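Local coordinates for protein octaprenyl Pyrophosphate Synthase (Helicobacter pylori, PDB 3TC1) that probably builds the octaprenyl diphosphate chain by adding isopentenyl diphosphate units to an allylic diphosphate primer, at residues B[32-44]-B[60-72]. Sequence-based numbering, arbitrary orientation.
Sequences IGPSKMLRSKLML and LNLCTIVEMIQTA
The chain of E67 is bent about its CB-CG bond (chi2 -58°), which carries its carboxylate to the start of helix 38-44, beside S40. S40 turns OG back beside its own backbone N (chi1 -71°), and both groups donate to the same oxygen, E67 OE2. S40 N lies 2.9 Å from E67 OE2 and meets it nearly along the C-O axis. S40 OG is closer, 2.6 Å from E67 OE2, and uses the anti lone pair. The other oxygen, E67 OE1, accepts from a water at 2.9 Å. That water also accepts from R39 N and from R39 NH2, and it sits in the guanidinium plane at the edge. The buried carboxylate thus takes up backbone N-H groups in the first turn of the helix, one directly and one through water. The helix start and the nearby R39 would probably favour its charged form. M37, the N-cap residue, lays CB and CG across the carboxylate.

The guanidinium of R39 stacks on the amide of Q70, the planes 14° apart, with Q70 CD 3.4 Å above its centre. F166 of helix 152-177 touches both side chains. Farther along helix 38-44 the contact is apolar. M43 CE reaches V66 CG2 and L62 CG, each at 3.6 Å. L44 CD2 packs on C63 SG and L60 CD2.

The axes of helix 38-44 and of residues 60-72, part of helix 53-80, run roughly antiparallel and come within 9.2 Å of each other. A glutamate that binds the first turn of a neighbouring helix here joins two helices of the all-alpha prenyl synthase fold.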
loop_
_atom_site.group_PDB
_atom_site.type_symbol
_atom_site.label_atom_id
_atom_site.label_comp_id
_atom_site.label_asym_id
_atom_site.label_seq_id
_atom_site.Cartn_x
_atom_site.Cartn_y
_atom_site.Cartn_z
ATOM N N ILE B 32 15.542 -2.637 7.710
ATOM C CA ILE B 32 14.434 -3.281 8.404
ATOM C C ILE B 32 15.048 -4.427 9.192
ATOM O O ILE B 32 15.842 -5.202 8.658
ATOM C CB ILE B 32 13.395 -3.842 7.420
ATOM C CG1 ILE B 32 12.875 -2.715 6.528
ATOM C CG2 ILE B 32 12.240 -4.482 8.192
ATOM C CD1 ILE B 32 11.889 -3.170 5.474
ATOM N N GLY B 33 14.686 -4.530 10.462
ATOM C CA GLY B 33 15.244 -5.577 11.295
ATOM C C GLY B 33 14.504 -6.897 11.264
ATOM O O GLY B 33 13.477 -7.029 10.594
ATOM N N PRO B 34 15.011 -7.899 12.002
ATOM C CA PRO B 34 14.433 -9.242 12.093
ATOM C C PRO B 34 13.005 -9.199 12.597
ATOM O O PRO B 34 12.583 -8.236 13.221
ATOM C CB PRO B 34 15.357 -9.945 13.080
ATOM C CG PRO B 34 15.757 -8.818 14.001
ATOM C CD PRO B 34 16.086 -7.736 12.996
ATOM N N SER B 35 12.266 -10.258 12.313
ATOM C CA SER B 35 10.889 -10.367 12.745
ATOM C C SER B 35 10.762 -11.658 13.523
ATOM O O SER B 35 11.504 -12.609 13.289
ATOM C CB SER B 35 9.952 -10.399 11.539
ATOM O OG SER B 35 8.698 -10.952 11.894
ATOM N N LYS B 36 9.825 -11.676 14.457
ATOM C CA LYS B 36 9.577 -12.860 15.263
ATOM C C LYS B 36 8.960 -13.906 14.332
ATOM O O LYS B 36 9.108 -15.115 14.533
ATOM C CB LYS B 36 8.611 -12.506 16.402
ATOM C CG LYS B 36 8.279 -13.650 17.335
ATOM C CD LYS B 36 7.243 -14.589 16.750
ATOM C CE LYS B 36 6.918 -15.677 17.749
ATOM N NZ LYS B 36 6.721 -15.092 19.107
ATOM N N MET B 37 8.299 -13.410 13.290
ATOM C CA MET B 37 7.612 -14.243 12.311
ATOM C C MET B 37 6.593 -15.148 12.988
ATOM O O MET B 37 6.505 -16.346 12.704
ATOM C CB MET B 37 8.607 -15.072 11.498
ATOM C CG MET B 37 9.284 -14.276 10.398
ATOM S SD MET B 37 10.235 -15.304 9.272
ATOM C CE MET B 37 11.705 -15.486 10.197
ATOM N N LEU B 38 5.822 -14.558 13.891
ATOM C CA LEU B 38 4.792 -15.279 14.616
ATOM C C LEU B 38 3.818 -15.960 13.657
ATOM O O LEU B 38 3.418 -17.109 13.867
ATOM C CB LEU B 38 4.029 -14.314 15.524
ATOM C CG LEU B 38 2.754 -14.871 16.151
ATOM C CD1 LEU B 38 3.072 -16.136 16.931
ATOM C CD2 LEU B 38 2.130 -13.821 17.049
ATOM N N ARG B 39 3.444 -15.248 12.599
ATOM C CA ARG B 39 2.499 -15.794 11.643
ATOM C C ARG B 39 3.031 -16.997 10.890
ATOM O O ARG B 39 2.283 -17.930 10.669
ATOM C CB ARG B 39 1.972 -14.680 10.723
ATOM C CG ARG B 39 1.168 -13.652 11.536
ATOM C CD ARG B 39 0.947 -12.320 10.851
ATOM N NE ARG B 39 0.346 -11.338 11.761
ATOM C CZ ARG B 39 0.985 -10.739 12.765
ATOM N NH1 ARG B 39 0.344 -9.872 13.536
ATOM N NH2 ARG B 39 2.273 -10.971 12.981
ATOM N N SER B 40 4.316 -17.013 10.549
ATOM C CA SER B 40 4.897 -18.164 9.867
ATOM C C SER B 40 4.932 -19.375 10.809
ATOM O O SER B 40 4.687 -20.505 10.385
ATOM C CB SER B 40 6.315 -17.848 9.388
ATOM O OG SER B 40 6.290 -16.925 8.313
ATOM N N LYS B 41 5.228 -19.133 12.084
ATOM C CA LYS B 41 5.298 -20.217 13.067
ATOM C C LYS B 41 3.940 -20.891 13.194
ATOM O O LYS B 41 3.841 -22.118 13.261
ATOM C CB LYS B 41 5.737 -19.684 14.437
ATOM C CG LYS B 41 7.170 -19.171 14.502
ATOM C CD LYS B 41 7.449 -18.576 15.876
ATOM C CE LYS B 41 8.890 -18.124 16.031
ATOM N NZ LYS B 41 9.141 -17.603 17.412
ATOM N N LEU B 42 2.892 -20.079 13.228
ATOM C CA LEU B 42 1.534 -20.596 13.323
ATOM C C LEU B 42 1.165 -21.408 12.087
ATOM O O LEU B 42 0.608 -22.503 12.196
ATOM C CB LEU B 42 0.548 -19.441 13.486
ATOM C CG LEU B 42 0.569 -18.772 14.857
ATOM C CD1 LEU B 42 -0.312 -17.535 14.852
ATOM C CD2 LEU B 42 0.089 -19.776 15.895
ATOM N N MET B 43 1.475 -20.864 10.913
ATOM C CA MET B 43 1.176 -21.522 9.648
ATOM C C MET B 43 2.018 -22.772 9.412
ATOM O O MET B 43 1.500 -23.795 8.966
ATOM C CB MET B 43 1.388 -20.542 8.488
ATOM C CG MET B 43 0.473 -19.327 8.532
ATOM S SD MET B 43 1.056 -18.014 7.445
ATOM C CE MET B 43 0.369 -18.559 5.898
ATOM N N LEU B 44 3.314 -22.691 9.702
ATOM C CA LEU B 44 4.205 -23.832 9.503
ATOM C C LEU B 44 3.770 -25.035 10.335
ATOM O O LEU B 44 4.065 -26.176 9.984
ATOM C CB LEU B 44 5.643 -23.461 9.873
ATOM C CG LEU B 44 6.391 -22.490 8.955
ATOM C CD1 LEU B 44 7.683 -22.055 9.619
ATOM C CD2 LEU B 44 6.672 -23.154 7.626
ATOM N N LEU B 60 6.027 -22.379 1.948
ATOM C CA LEU B 60 7.010 -21.392 2.362
ATOM C C LEU B 60 6.727 -20.087 1.615
ATOM O O LEU B 60 6.901 -18.997 2.168
ATOM C CB LEU B 60 8.421 -21.897 2.064
ATOM C CG LEU B 60 8.779 -23.171 2.841
ATOM C CD1 LEU B 60 10.164 -23.654 2.444
ATOM C CD2 LEU B 60 8.713 -22.901 4.334
ATOM N N ASN B 61 6.282 -20.198 0.363
ATOM C CA ASN B 61 5.955 -19.008 -0.420
ATOM C C ASN B 61 4.785 -18.284 0.223
ATOM O O ASN B 61 4.760 -17.054 0.277
ATOM C CB ASN B 61 5.585 -19.367 -1.865
ATOM C CG ASN B 61 6.792 -19.684 -2.714
ATOM O OD1 ASN B 61 7.924 -19.432 -2.313
ATOM N ND2 ASN B 61 6.558 -20.230 -3.906
ATOM N N LEU B 62 3.809 -19.049 0.700
ATOM C CA LEU B 62 2.641 -18.465 1.345
ATOM C C LEU B 62 3.042 -17.718 2.612
ATOM O O LEU B 62 2.525 -16.629 2.895
ATOM C CB LEU B 62 1.616 -19.550 1.693
ATOM C CG LEU B 62 0.299 -19.035 2.290
ATOM C CD1 LEU B 62 -0.375 -18.101 1.301
ATOM C CD2 LEU B 62 -0.632 -20.206 2.605
ATOM N N CYS B 63 3.948 -18.315 3.384
ATOM C CA CYS B 63 4.428 -17.695 4.616
ATOM C C CYS B 63 5.184 -16.412 4.276
ATOM O O CYS B 63 5.110 -15.422 4.999
ATOM C CB CYS B 63 5.360 -18.647 5.372
ATOM S SG CYS B 63 4.543 -20.078 6.126
ATOM N N THR B 64 5.910 -16.437 3.167
ATOM C CA THR B 64 6.670 -15.274 2.741
ATOM C C THR B 64 5.712 -14.131 2.412
ATOM O O THR B 64 5.941 -12.988 2.807
ATOM C CB THR B 64 7.543 -15.612 1.518
ATOM O OG1 THR B 64 8.426 -16.688 1.857
ATOM C CG2 THR B 64 8.375 -14.405 1.100
ATOM N N ILE B 65 4.637 -14.450 1.696
ATOM C CA ILE B 65 3.615 -13.474 1.331
ATOM C C ILE B 65 3.015 -12.862 2.599
ATOM O O ILE B 65 2.871 -11.644 2.707
ATOM C CB ILE B 65 2.483 -14.149 0.509
ATOM C CG1 ILE B 65 3.000 -14.507 -0.887
ATOM C CG2 ILE B 65 1.260 -13.237 0.425
ATOM C CD1 ILE B 65 2.052 -15.406 -1.676
ATOM N N VAL B 66 2.671 -13.712 3.561
ATOM C CA VAL B 66 2.093 -13.231 4.810
ATOM C C VAL B 66 3.045 -12.328 5.606
ATOM O O VAL B 66 2.625 -11.303 6.145
ATOM C CB VAL B 66 1.633 -14.412 5.693
ATOM C CG1 VAL B 66 1.325 -13.933 7.110
ATOM C CG2 VAL B 66 0.380 -15.051 5.081
ATOM N N GLU B 67 4.318 -12.697 5.685
ATOM C CA GLU B 67 5.277 -11.880 6.429
ATOM C C GLU B 67 5.530 -10.536 5.730
ATOM O O GLU B 67 5.749 -9.517 6.387
ATOM C CB GLU B 67 6.606 -12.627 6.603
ATOM C CG GLU B 67 6.532 -13.912 7.449
ATOM C CD GLU B 67 6.010 -13.688 8.872
ATOM O OE1 GLU B 67 5.913 -12.525 9.316
ATOM O OE2 GLU B 67 5.704 -14.689 9.558
ATOM N N MET B 68 5.500 -10.530 4.399
ATOM C CA MET B 68 5.726 -9.286 3.668
ATOM C C MET B 68 4.552 -8.337 3.843
ATOM O O MET B 68 4.732 -7.120 3.921
ATOM C CB MET B 68 5.997 -9.575 2.190
ATOM C CG MET B 68 7.382 -10.159 1.991
ATOM S SD MET B 68 7.863 -10.396 0.293
ATOM C CE MET B 68 8.123 -8.708 -0.232
ATOM N N ILE B 69 3.350 -8.899 3.919
ATOM C CA ILE B 69 2.147 -8.105 4.136
ATOM C C ILE B 69 2.244 -7.494 5.534
ATOM O O ILE B 69 1.978 -6.305 5.730
ATOM C CB ILE B 69 0.878 -8.990 4.052
ATOM C CG1 ILE B 69 0.597 -9.347 2.590
ATOM C CG2 ILE B 69 -0.314 -8.277 4.676
ATOM C CD1 ILE B 69 -0.459 -10.418 2.419
ATOM N N GLN B 70 2.620 -8.319 6.505
ATOM C CA GLN B 70 2.761 -7.853 7.880
ATOM C C GLN B 70 3.782 -6.711 7.932
ATOM O O GLN B 70 3.545 -5.688 8.570
ATOM C CB GLN B 70 3.217 -9.007 8.790
ATOM C CG GLN B 70 3.487 -8.605 10.242
ATOM C CD GLN B 70 2.253 -8.060 10.943
ATOM O OE1 GLN B 70 1.141 -8.163 10.431
ATOM N NE2 GLN B 70 2.447 -7.484 12.130
ATOM N N THR B 71 4.918 -6.892 7.266
ATOM C CA THR B 71 5.958 -5.862 7.242
ATOM C C THR B 71 5.453 -4.580 6.579
ATOM O O THR B 71 5.773 -3.481 7.029
ATOM C CB THR B 71 7.223 -6.334 6.488
ATOM O OG1 THR B 71 7.804 -7.448 7.175
ATOM C CG2 THR B 71 8.257 -5.202 6.411
ATOM N N ALA B 72 4.669 -4.714 5.512
ATOM C CA ALA B 72 4.139 -3.540 4.825
ATOM C C ALA B 72 3.218 -2.749 5.747
ATOM O O ALA B 72 3.284 -1.518 5.803
ATOM C CB ALA B 72 3.380 -3.952 3.557
HETATM O O HOH W 1 4.404 -12.560 11.844
#